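Local atomic coordinates of seryl-tRNA synthetase (Pyrococcus horikoshii, PDB entry 2ZR2), a protein that catalyses the ATP-dependent attachment of L-serine to tRNA(Ser), and probably also charges tRNA(Sec) with serine on the way to selenocysteine. Residues A[217-222]-A[278-283]; A[300-305]-A[407-412]; A[355-360]-A[371-376]. One frame throughout, in Å; residues are numbered along the deposited sequence.

Contact 1 (A[217-222]-A[278-283]); sequences PPYMVR and VSPCFR. With AMP (adenosine monophosphate), chain C.
Pro217 touches strand 273-282 through its ring carbon CD, 3.2 Å from Val278 O. Pro217 also packs on Pro256 of helix 254-259. Two residues on, Tyr219 makes the main contact. With chi1 at -60°, CG sits beside the backbone N and one face of the ring is turned to Pro280, whose CD stands over its centre, 3.4 Å from the Tyr219 centroid and 15° from the normal. This is a CH-pi contact, with the two side chains crossing roughly at a right angle. Ser279 CB approaches the same ring obliquely, 3.5 Å from Tyr219 CE2, while Val278 O lies near the ring plane at its edge. The phenol oxygen looks to the dimer partner, bonding to His303 of the second subunit, and Gln301 of that subunit bonds to the Tyr219 backbone N. Val221 then pairs with Tyr248 in a small antiparallel sheet.

On the facing strand, Ser279 OG donates to the carbonyl of the next residue, Pro280 O, at 2.8 Å, from above the carbonyl plane. Further along, Arg283 NH2 reaches AMP O3P at 2.8 Å and NH1 makes a weaker bond to O2P, with a face of the guanidinium over N7 of the adenine; this fits the motif 2 arginine of class II synthetases. The chemistry across the two segments is apolar, proline against aromatic ring, so they meet through packing rather than polar bonds; the Tyr219 hydroxyl is left to bond His303 of the second subunit, and the nucleotide is bound further along by Arg283.

Contact 2 (A[300-305]-A[407-412]); sequences HQFHKV and AIATSR. With AMP (adenosine monophosphate), chain C; SO4 (sulfate ion), chain D; SO4 (sulfate ion), chain F.
Ala407 and Ile408 both face Val305 in a classic beta bulge. Ala407 N donates to Val305 O at 2.9 Å, Ile408 N adds a weak bond to the same oxygen, and the Ala407 methyl packs on Val305 CG1 at 3.6 Å. Ile408 O takes the Val305 amide at 2.8 Å, and the isoleucine side chain leads off to Phe202 and Ala203 of helix 190-209. Ala409, opposite Lys304 in a non-hydrogen-bonded pair, is the N-cap of helix 410-420; its CB meets the methylenes of Lys304, whose amine goes on to Thr252, and also AMP O2'. This passage from strand into helix, carrying an arginine onto the nucleotide, is motif 3 of class II synthetases, lying beside a motif 2 strand. Thr410 N bonds to His303 O, and its OG1 lies against His303 CB at 3.3 Å; both side chains also bond to Asp196, and His303 NE2 bonds to Tyr219 of the second subunit. Ser411 touches Phe302 CB, and a chi1 of 51°, with OG between the backbone N and the carbonyl carbon, brings that hydroxyl to AMP N3 at 3.1 Å in a hydrogen bond. Phe302 spreads its ring over one face of the adenine, 3.3 Å from AMP C4 to the ring plane. Arg412 runs extended beneath the opposite face, with AMP C4 3.7 Å above the guanidinium plane, toward its rim, NH1 bonded to a sulfate ion and NH2 to Glu370 O.

Contact 3 (A[355-360]-A[371-376]); sequences KYDIEA and VVSASN. With AMP (adenosine monophosphate), chain C.
Strands 355-360 and 371-376 run antiparallel, their axes 4.5 Å apart at 170°, as the two arms of a beta hairpin. Tyr356 and Ala374 form a hydrogen-bonded pair, with Ala374 N donating to Tyr356 O at 2.7 Å. Ile358 and Val372 form the next one, but here the register slips: Val371 and Val372 both face Ile358 in a classic beta bulge, so Ile358 O accepts from both of their amides.

The side chains of Lys355, Asp357, Ser373 and Ser375 share a face. A chi1 of -172° turns Ser373 OG away from its own amide, and it donates to Asp357 OD1 at 2.7 Å, arriving from above the carboxylate plane rather than within it. The aliphatic part of Lys355 lies across the two serines, with its CD 3.1 Å from Ser375 OG and as close to Ser373 OG, and a bend at chi3 sends NZ on to a weak bond with Leu348 O. AMP borders strand 371-376: its O2' makes a weak bond to Val371 O at 2.9 Å, and Ser373 CB is near O1P, in keeping with the predicted ATP-binding role of Val371 to Ser373. On the other face, Ile358 leans its CG1 and CD1 branch obliquely against Val372 CG2. At the bulge, Ile358 CG2 meets Val371 CG1 at 3.9 Å, and Ala360 CB packs beside Val371.

Phe331 of helix 316-333 packs on Val371 and Val372, and His320 of that helix bonds to Ala374 O and meets the Tyr356 ring. Strand 338-342 pairs with the outer side of 355-360, and strand 398-406 flanks 371-376, where Thr406 bonds to Ser373.

Along the chain contact 1 closes first; contact 2 then opens at 300-305 and closes only at 407-412, with contact 3 lying wholly between its two segments. Contacts 1 and 2 are neighbours, centres about 12 Å apart, joined where strands 273-282 and 301-311 pair through Cys281 N and Phe302 O. Contact 3 lies about 14 Å from contact 2, touching it at Arg412 and Val371, and about 20 Å from contact 1. All three reach the strands of the class II catalytic core, and each brings residues to the same AMP. Contacts 1 and 2 also face the second subunit, so the nucleotide site is built close to the dimer interface.

Contact 1 (A[217-222]-A[278-283])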
loop_
_atom_site.group_PDB
_atom_site.type_symbol
_atom_site.label_atom_id
_atom_site.label_comp_id
_atom_site.label_asym_id
_atom_site.label_seq_id
_atom_site.Cartn_x
_atom_site.Cartn_y
_atom_site.Cartn_z
ATOM N N PRO A 217 8.901 6.717 0.453
ATOM C CA PRO A 217 8.588 6.907 -0.970
ATOM C C PRO A 217 7.163 6.651 -1.390
ATOM O O PRO A 217 6.271 6.432 -0.567
ATOM C CB PRO A 217 9.509 5.899 -1.630
ATOM C CG PRO A 217 9.332 4.712 -0.684
ATOM C CD PRO A 217 9.410 5.356 0.714
ATOM N N PRO A 218 6.922 6.716 -2.702
ATOM C CA PRO A 218 5.574 6.451 -3.201
ATOM C C PRO A 218 5.413 4.918 -3.084
ATOM O O PRO A 218 6.352 4.162 -3.361
ATOM C CB PRO A 218 5.654 6.904 -4.657
ATOM C CG PRO A 218 6.637 7.989 -4.616
ATOM C CD PRO A 218 7.709 7.455 -3.705
ATOM N N TYR A 219 4.247 4.458 -2.659
ATOM C CA TYR A 219 4.033 3.027 -2.537
ATOM C C TYR A 219 3.571 2.455 -3.885
ATOM O O TYR A 219 3.572 1.246 -4.087
ATOM C CB TYR A 219 3.007 2.780 -1.428
ATOM C CG TYR A 219 3.449 3.316 -0.074
ATOM C CD1 TYR A 219 2.517 3.616 0.913
ATOM C CD2 TYR A 219 4.804 3.515 0.223
ATOM C CE1 TYR A 219 2.907 4.099 2.156
ATOM C CE2 TYR A 219 5.208 3.996 1.461
ATOM C CZ TYR A 219 4.249 4.289 2.427
ATOM O OH TYR A 219 4.615 4.789 3.661
ATOM N N MET A 220 3.174 3.342 -4.798
ATOM C CA MET A 220 2.735 2.968 -6.147
ATOM C C MET A 220 3.663 3.689 -7.124
ATOM O O MET A 220 3.930 4.880 -6.960
ATOM C CB MET A 220 1.290 3.426 -6.420
ATOM C CG MET A 220 0.258 2.964 -5.411
ATOM S SD MET A 220 -1.450 3.099 -6.019
ATOM C CE MET A 220 -1.978 4.488 -5.149
ATOM N N VAL A 221 4.167 2.989 -8.132
ATOM C CA VAL A 221 5.042 3.642 -9.095
ATOM C C VAL A 221 4.667 3.275 -10.510
ATOM O O VAL A 221 3.895 2.331 -10.736
ATOM C CB VAL A 221 6.520 3.255 -8.913
ATOM C CG1 VAL A 221 7.010 3.690 -7.549
ATOM C CG2 VAL A 221 6.695 1.758 -9.128
ATOM N N ARG A 222 5.240 4.026 -11.453
ATOM C CA ARG A 222 5.033 3.821 -12.884
ATOM C C ARG A 222 5.811 2.565 -13.350
ATOM O O ARG A 222 6.826 2.206 -12.765
ATOM C CB ARG A 222 5.515 5.059 -13.628
ATOM C CG ARG A 222 4.728 5.382 -14.868
ATOM C CD ARG A 222 3.879 6.625 -14.681
ATOM N NE ARG A 222 4.694 7.770 -14.291
ATOM C CZ ARG A 222 4.280 9.033 -14.343
ATOM N NH1 ARG A 222 5.089 10.009 -13.960
ATOM N NH2 ARG A 222 3.062 9.321 -14.791
ATOM N N VAL A 278 11.407 3.540 4.225
ATOM C CA VAL A 278 10.438 2.755 4.983
ATOM C C VAL A 278 9.240 2.663 4.057
ATOM O O VAL A 278 8.900 3.640 3.392
ATOM C CB VAL A 278 9.917 3.465 6.262
ATOM C CG1 VAL A 278 9.651 2.445 7.350
ATOM C CG2 VAL A 278 10.873 4.510 6.716
ATOM N N SER A 279 8.593 1.506 4.009
ATOM C CA SER A 279 7.420 1.393 3.165
ATOM C C SER A 279 6.751 0.057 3.285
ATOM O O SER A 279 7.383 -0.920 3.650
ATOM C CB SER A 279 7.787 1.573 1.695
ATOM O OG SER A 279 8.109 0.322 1.118
ATOM N N PRO A 280 5.436 0.010 3.045
ATOM C CA PRO A 280 4.838 -1.321 3.137
ATOM C C PRO A 280 5.340 -1.987 1.845
ATOM O O PRO A 280 5.789 -1.298 0.919
ATOM C CB PRO A 280 3.332 -1.036 3.113
ATOM C CG PRO A 280 3.225 0.335 2.454
ATOM C CD PRO A 280 4.405 1.066 3.026
ATOM N N CYS A 281 5.304 -3.309 1.783
ATOM C CA CYS A 281 5.754 -4.008 0.590
ATOM C C CYS A 281 4.642 -4.936 0.176
ATOM O O CYS A 281 4.012 -5.555 1.028
ATOM C CB CYS A 281 7.029 -4.802 0.880
ATOM S SG CYS A 281 8.442 -3.775 1.352
ATOM N N PHE A 282 4.406 -5.034 -1.132
ATOM C CA PHE A 282 3.342 -5.881 -1.658
ATOM C C PHE A 282 3.896 -6.912 -2.624
ATOM O O PHE A 282 4.574 -6.567 -3.586
ATOM C CB PHE A 282 2.276 -5.013 -2.347
ATOM C CG PHE A 282 1.703 -3.942 -1.455
ATOM C CD1 PHE A 282 2.341 -2.713 -1.319
ATOM C CD2 PHE A 282 0.559 -4.180 -0.706
ATOM C CE1 PHE A 282 1.852 -1.743 -0.449
ATOM C CE2 PHE A 282 0.061 -3.210 0.172
ATOM C CZ PHE A 282 0.709 -1.992 0.300
ATOM N N ARG A 283 3.594 -8.181 -2.366
ATOM C CA ARG A 283 4.086 -9.272 -3.210
ATOM C C ARG A 283 2.996 -10.297 -3.457
ATOM O O ARG A 283 2.271 -10.686 -2.540
ATOM C CB ARG A 283 5.265 -9.985 -2.542
ATOM C CG ARG A 283 6.011 -9.142 -1.531
ATOM C CD ARG A 283 7.267 -8.515 -2.076
ATOM N NE ARG A 283 8.321 -9.511 -2.194
ATOM C CZ ARG A 283 9.594 -9.298 -1.873
ATOM N NH1 ARG A 283 9.987 -8.118 -1.403
ATOM N NH2 ARG A 283 10.476 -10.274 -2.033
HETATM P P AMP C . 14.092 -9.313 -1.247
HETATM O O1P AMP C . 15.553 -9.357 -1.035
HETATM O O2P AMP C . 13.312 -7.923 -1.438
HETATM O O3P AMP C . 13.259 -10.578 -1.836
HETATM O "O5'" AMP C . 13.562 -9.537 0.269
HETATM C "C5'" AMP C . 14.265 -8.972 1.378
HETATM C "C4'" AMP C . 13.583 -9.317 2.693
HETATM O "O4'" AMP C . 12.200 -8.915 2.675
HETATM C "C3'" AMP C . 13.542 -10.819 2.962
HETATM O "O3'" AMP C . 14.799 -11.246 3.490
HETATM C "C2'" AMP C . 12.522 -10.856 4.073
HETATM O "O2'" AMP C . 13.099 -10.381 5.292
HETATM C "C1'" AMP C . 11.463 -9.863 3.556
HETATM N N9 AMP C . 10.442 -10.566 2.724
HETATM C C8 AMP C . 10.539 -10.867 1.415
HETATM N N7 AMP C . 9.404 -11.450 1.016
HETATM C C5 AMP C . 8.594 -11.524 2.069
HETATM C C6 AMP C . 7.306 -12.016 2.266
HETATM N N6 AMP C . 6.636 -12.555 1.261
HETATM N N1 AMP C . 6.740 -11.932 3.493
HETATM C C2 AMP C . 7.400 -11.379 4.522
HETATM N N3 AMP C . 8.638 -10.901 4.356
HETATM C C4 AMP C . 9.251 -10.964 3.151
#

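Contact 2 (A[300-305]-A[407-412])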
loop_
_atom_site.group_PDB
_atom_site.type_symbol
_atom_site.label_atom_id
_atom_site.label_comp_id
_atom_site.label_asym_id
_atom_site.label_seq_id
_atom_site.Cartn_x
_atom_site.Cartn_y
_atom_site.Cartn_z
ATOM N N HIS A 300 1.509 -11.477 1.833
ATOM C CA HIS A 300 1.336 -10.532 0.742
ATOM C C HIS A 300 1.791 -9.107 1.074
ATOM O O HIS A 300 2.201 -8.376 0.164
ATOM C CB HIS A 300 -0.117 -10.527 0.284
ATOM C CG HIS A 300 -0.511 -11.781 -0.420
ATOM N ND1 HIS A 300 0.141 -12.232 -1.548
ATOM C CD2 HIS A 300 -1.478 -12.688 -0.156
ATOM C CE1 HIS A 300 -0.412 -13.360 -1.949
ATOM N NE2 HIS A 300 -1.395 -13.659 -1.124
ATOM N N GLN A 301 1.705 -8.701 2.349
ATOM C CA GLN A 301 2.165 -7.367 2.735
ATOM C C GLN A 301 3.023 -7.372 3.997
ATOM O O GLN A 301 2.754 -8.106 4.944
ATOM C CB GLN A 301 0.986 -6.394 2.938
ATOM C CG GLN A 301 0.349 -6.460 4.300
ATOM C CD GLN A 301 -0.859 -5.559 4.436
ATOM O OE1 GLN A 301 -1.709 -5.511 3.549
ATOM N NE2 GLN A 301 -0.961 -4.861 5.562
ATOM N N PHE A 302 4.069 -6.553 3.991
ATOM C CA PHE A 302 4.938 -6.416 5.155
ATOM C C PHE A 302 5.642 -5.079 5.098
ATOM O O PHE A 302 5.732 -4.462 4.042
ATOM C CB PHE A 302 5.981 -7.533 5.249
ATOM C CG PHE A 302 6.813 -7.706 4.012
ATOM C CD1 PHE A 302 6.285 -8.323 2.884
ATOM C CD2 PHE A 302 8.132 -7.263 3.976
ATOM C CE1 PHE A 302 7.067 -8.497 1.729
ATOM C CE2 PHE A 302 8.923 -7.432 2.824
ATOM C CZ PHE A 302 8.385 -8.051 1.701
ATOM N N HIS A 303 6.123 -4.639 6.250
ATOM C CA HIS A 303 6.836 -3.381 6.373
ATOM C C HIS A 303 8.325 -3.652 6.306
ATOM O O HIS A 303 8.808 -4.660 6.830
ATOM C CB HIS A 303 6.476 -2.755 7.697
ATOM C CG HIS A 303 5.032 -2.411 7.809
ATOM N ND1 HIS A 303 4.389 -2.273 9.019
ATOM C CD2 HIS A 303 4.106 -2.144 6.855
ATOM C CE1 HIS A 303 3.126 -1.939 8.807
ATOM N NE2 HIS A 303 2.930 -1.855 7.501
ATOM N N LYS A 304 9.058 -2.776 5.640
ATOM C CA LYS A 304 10.492 -2.964 5.534
ATOM C C LYS A 304 11.289 -1.682 5.397
ATOM O O LYS A 304 10.995 -0.824 4.567
ATOM C CB LYS A 304 10.828 -3.886 4.368
ATOM C CG LYS A 304 12.333 -4.077 4.182
ATOM C CD LYS A 304 12.681 -5.231 3.235
ATOM C CE LYS A 304 12.140 -4.991 1.833
ATOM N NZ LYS A 304 12.482 -3.614 1.358
ATOM N N VAL A 305 12.296 -1.560 6.246
ATOM C CA VAL A 305 13.198 -0.424 6.229
ATOM C C VAL A 305 14.324 -0.882 5.302
ATOM O O VAL A 305 14.968 -1.896 5.569
ATOM C CB VAL A 305 13.742 -0.166 7.633
ATOM C CG1 VAL A 305 14.789 0.922 7.596
ATOM C CG2 VAL A 305 12.591 0.217 8.563
ATOM N N ALA A 407 17.195 -3.669 6.167
ATOM C CA ALA A 407 17.711 -3.139 7.428
ATOM C C ALA A 407 16.893 -4.055 8.336
ATOM O O ALA A 407 17.427 -4.879 9.074
ATOM C CB ALA A 407 17.318 -1.690 7.629
ATOM N N ILE A 408 15.578 -3.923 8.233
ATOM C CA ILE A 408 14.663 -4.767 8.970
ATOM C C ILE A 408 13.331 -4.837 8.250
ATOM O O ILE A 408 12.746 -3.819 7.867
ATOM C CB ILE A 408 14.392 -4.262 10.380
ATOM C CG1 ILE A 408 15.617 -4.482 11.254
ATOM C CG2 ILE A 408 13.206 -5.022 10.981
ATOM C CD1 ILE A 408 15.431 -3.976 12.688
ATOM N N ALA A 409 12.871 -6.058 8.038
ATOM C CA ALA A 409 11.585 -6.274 7.425
ATOM C C ALA A 409 10.891 -6.788 8.678
ATOM O O ALA A 409 11.205 -7.862 9.172
ATOM C CB ALA A 409 11.690 -7.340 6.363
ATOM N N THR A 410 9.981 -5.988 9.217
ATOM C CA THR A 410 9.299 -6.333 10.456
ATOM C C THR A 410 8.702 -7.730 10.515
ATOM O O THR A 410 8.869 -8.427 11.513
ATOM C CB THR A 410 8.218 -5.276 10.812
ATOM O OG1 THR A 410 7.245 -5.193 9.760
ATOM C CG2 THR A 410 8.862 -3.911 11.005
ATOM N N SER A 411 8.016 -8.141 9.460
ATOM C CA SER A 411 7.400 -9.472 9.405
ATOM C C SER A 411 8.341 -10.538 10.000
ATOM O O SER A 411 8.054 -11.114 11.044
ATOM C CB SER A 411 7.103 -9.827 7.951
ATOM O OG SER A 411 8.291 -9.621 7.168
ATOM N N ARG A 412 9.475 -10.774 9.340
ATOM C CA ARG A 412 10.410 -11.784 9.789
ATOM C C ARG A 412 11.192 -11.437 11.049
ATOM O O ARG A 412 11.496 -12.324 11.861
ATOM C CB ARG A 412 11.324 -12.159 8.638
ATOM C CG ARG A 412 10.508 -12.674 7.475
ATOM C CD ARG A 412 11.352 -13.254 6.377
ATOM N NE ARG A 412 10.511 -13.886 5.369
ATOM C CZ ARG A 412 10.967 -14.495 4.277
ATOM N NH1 ARG A 412 10.111 -15.041 3.423
ATOM N NH2 ARG A 412 12.275 -14.564 4.041
HETATM P P AMP C . 14.092 -9.313 -1.247
HETATM O O1P AMP C . 15.553 -9.357 -1.035
HETATM O O2P AMP C . 13.312 -7.923 -1.438
HETATM O O3P AMP C . 13.259 -10.578 -1.836
HETATM O "O5'" AMP C . 13.562 -9.537 0.269
HETATM C "C5'" AMP C . 14.265 -8.972 1.378
HETATM C "C4'" AMP C . 13.583 -9.317 2.693
HETATM O "O4'" AMP C . 12.200 -8.915 2.675
HETATM C "C3'" AMP C . 13.542 -10.819 2.962
HETATM O "O3'" AMP C . 14.799 -11.246 3.490
HETATM C "C2'" AMP C . 12.522 -10.856 4.073
HETATM O "O2'" AMP C . 13.099 -10.381 5.292
HETATM C "C1'" AMP C . 11.463 -9.863 3.556
HETATM N N9 AMP C . 10.442 -10.566 2.724
HETATM C C8 AMP C . 10.539 -10.867 1.415
HETATM N N7 AMP C . 9.404 -11.450 1.016
HETATM C C5 AMP C . 8.594 -11.524 2.069
HETATM C C6 AMP C . 7.306 -12.016 2.266
HETATM N N6 AMP C . 6.636 -12.555 1.261
HETATM N N1 AMP C . 6.740 -11.932 3.493
HETATM C C2 AMP C . 7.400 -11.379 4.522
HETATM N N3 AMP C . 8.638 -10.901 4.356
HETATM C C4 AMP C . 9.251 -10.964 3.151
HETATM S S SO4 D . -2.324 -16.979 -2.118
HETATM O O1 SO4 D . -3.475 -16.165 -2.563
HETATM O O2 SO4 D . -1.909 -16.548 -0.769
HETATM O O3 SO4 D . -2.701 -18.403 -2.075
HETATM O O4 SO4 D . -1.206 -16.809 -3.066
HETATM S S SO4 F . 12.493 -18.107 1.862
HETATM O O1 SO4 F . 11.495 -17.057 1.562
HETATM O O2 SO4 F . 12.607 -19.004 0.690
HETATM O O3 SO4 F . 12.065 -18.879 3.036
HETATM O O4 SO4 F . 13.808 -17.505 2.167
#

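Contact 3 (A[355-360]-A[371-376])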
loop_
_atom_site.group_PDB
_atom_site.type_symbol
_atom_site.label_atom_id
_atom_site.label_comp_id
_atom_site.label_asym_id
_atom_site.label_seq_id
_atom_site.Cartn_x
_atom_site.Cartn_y
_atom_site.Cartn_z
ATOM N N LYS A 355 25.491 -11.522 -3.725
ATOM C CA LYS A 355 24.491 -11.310 -2.689
ATOM C C LYS A 355 24.734 -12.018 -1.349
ATOM O O LYS A 355 25.014 -13.213 -1.304
ATOM C CB LYS A 355 23.119 -11.702 -3.259
ATOM C CG LYS A 355 21.971 -11.701 -2.274
ATOM C CD LYS A 355 20.616 -11.367 -2.935
ATOM C CE LYS A 355 20.159 -12.403 -3.945
ATOM N NZ LYS A 355 18.814 -12.102 -4.524
ATOM N N TYR A 356 24.630 -11.262 -0.262
ATOM C CA TYR A 356 24.787 -11.796 1.082
ATOM C C TYR A 356 23.410 -11.784 1.726
ATOM O O TYR A 356 22.707 -10.787 1.633
ATOM C CB TYR A 356 25.699 -10.907 1.918
ATOM C CG TYR A 356 27.153 -10.977 1.554
ATOM C CD1 TYR A 356 27.923 -9.816 1.470
ATOM C CD2 TYR A 356 27.770 -12.198 1.302
ATOM C CE1 TYR A 356 29.274 -9.870 1.139
ATOM C CE2 TYR A 356 29.124 -12.263 0.971
ATOM C CZ TYR A 356 29.866 -11.094 0.891
ATOM O OH TYR A 356 31.196 -11.149 0.555
ATOM N N ASP A 357 23.027 -12.878 2.378
ATOM C CA ASP A 357 21.736 -12.958 3.067
ATOM C C ASP A 357 22.006 -13.260 4.528
ATOM O O ASP A 357 22.956 -13.961 4.849
ATOM C CB ASP A 357 20.873 -14.112 2.531
ATOM C CG ASP A 357 20.207 -13.811 1.197
ATOM O OD1 ASP A 357 20.611 -12.857 0.499
ATOM O OD2 ASP A 357 19.276 -14.564 0.839
ATOM N N ILE A 358 21.178 -12.731 5.415
ATOM C CA ILE A 358 21.316 -13.041 6.827
ATOM C C ILE A 358 20.179 -14.008 7.127
ATOM O O ILE A 358 19.004 -13.655 6.985
ATOM C CB ILE A 358 21.108 -11.831 7.737
ATOM C CG1 ILE A 358 22.143 -10.750 7.434
ATOM C CG2 ILE A 358 21.196 -12.291 9.196
ATOM C CD1 ILE A 358 22.091 -9.541 8.392
ATOM N N GLU A 359 20.518 -15.229 7.519
ATOM C CA GLU A 359 19.494 -16.210 7.843
ATOM C C GLU A 359 19.523 -16.364 9.339
ATOM O O GLU A 359 20.542 -16.750 9.908
ATOM C CB GLU A 359 19.774 -17.551 7.160
ATOM C CG GLU A 359 19.478 -17.548 5.665
ATOM C CD GLU A 359 20.113 -18.721 4.918
ATOM O OE1 GLU A 359 19.992 -18.778 3.670
ATOM O OE2 GLU A 359 20.739 -19.584 5.572
ATOM N N ALA A 360 18.402 -16.032 9.974
ATOM C CA ALA A 360 18.284 -16.120 11.422
ATOM C C ALA A 360 17.970 -17.534 11.862
ATOM O O ALA A 360 17.318 -18.293 11.139
ATOM C CB ALA A 360 17.204 -15.197 11.910
ATOM N N VAL A 371 16.331 -13.479 6.650
ATOM C CA VAL A 371 15.729 -12.392 7.366
ATOM C C VAL A 371 16.170 -11.056 6.714
ATOM O O VAL A 371 15.498 -10.043 6.854
ATOM C CB VAL A 371 16.098 -12.542 8.849
ATOM C CG1 VAL A 371 17.335 -11.733 9.185
ATOM C CG2 VAL A 371 14.897 -12.221 9.705
ATOM N N VAL A 372 17.298 -11.051 6.004
ATOM C CA VAL A 372 17.732 -9.847 5.279
ATOM C C VAL A 372 18.570 -10.224 4.072
ATOM O O VAL A 372 19.149 -11.305 4.011
ATOM C CB VAL A 372 18.564 -8.801 6.129
ATOM C CG1 VAL A 372 18.343 -8.995 7.594
ATOM C CG2 VAL A 372 20.022 -8.848 5.762
ATOM N N SER A 373 18.632 -9.322 3.103
ATOM C CA SER A 373 19.419 -9.582 1.911
ATOM C C SER A 373 20.105 -8.314 1.376
ATOM O O SER A 373 19.466 -7.268 1.213
ATOM C CB SER A 373 18.530 -10.209 0.848
ATOM O OG SER A 373 19.315 -10.639 -0.242
ATOM N N ALA A 374 21.413 -8.417 1.133
ATOM C CA ALA A 374 22.225 -7.310 0.620
ATOM C C ALA A 374 22.787 -7.666 -0.755
ATOM O O ALA A 374 23.477 -8.669 -0.912
ATOM C CB ALA A 374 23.370 -7.010 1.582
ATOM N N SER A 375 22.509 -6.834 -1.751
ATOM C CA SER A 375 22.990 -7.113 -3.095
ATOM C C SER A 375 23.750 -5.948 -3.708
ATOM O O SER A 375 23.418 -4.784 -3.482
ATOM C CB SER A 375 21.809 -7.449 -4.018
ATOM O OG SER A 375 20.855 -8.275 -3.369
ATOM N N ASN A 376 24.789 -6.267 -4.469
ATOM C CA ASN A 376 25.517 -5.240 -5.177
ATOM C C ASN A 376 24.981 -5.403 -6.594
ATOM O O ASN A 376 25.151 -6.449 -7.236
ATOM C CB ASN A 376 27.021 -5.491 -5.164
ATOM C CG ASN A 376 27.802 -4.367 -5.849
ATOM O OD1 ASN A 376 27.327 -3.777 -6.823
ATOM N ND2 ASN A 376 29.005 -4.076 -5.348
HETATM P P AMP C . 14.092 -9.313 -1.247
HETATM O O1P AMP C . 15.553 -9.357 -1.035
HETATM O O2P AMP C . 13.312 -7.923 -1.438
HETATM O O3P AMP C . 13.259 -10.578 -1.836
HETATM O "O5'" AMP C . 13.562 -9.537 0.269
HETATM C "C5'" AMP C . 14.265 -8.972 1.378
HETATM C "C4'" AMP C . 13.583 -9.317 2.693
HETATM O "O4'" AMP C . 12.200 -8.915 2.675
HETATM C "C3'" AMP C . 13.542 -10.819 2.962
HETATM O "O3'" AMP C . 14.799 -11.246 3.490
HETATM C "C2'" AMP C . 12.522 -10.856 4.073
HETATM O "O2'" AMP C . 13.099 -10.381 5.292
HETATM C "C1'" AMP C . 11.463 -9.863 3.556
HETATM N N9 AMP C . 10.442 -10.566 2.724
HETATM C C8 AMP C . 10.539 -10.867 1.415
HETATM N N7 AMP C . 9.404 -11.450 1.016
HETATM C C5 AMP C . 8.594 -11.524 2.069
HETATM C C6 AMP C . 7.306 -12.016 2.266
HETATM N N6 AMP C . 6.636 -12.555 1.261
HETATM N N1 AMP C . 6.740 -11.932 3.493
HETATM C C2 AMP C . 7.400 -11.379 4.522
HETATM N N3 AMP C . 8.638 -10.901 4.356
HETATM C C4 AMP C . 9.251 -10.964 3.151
#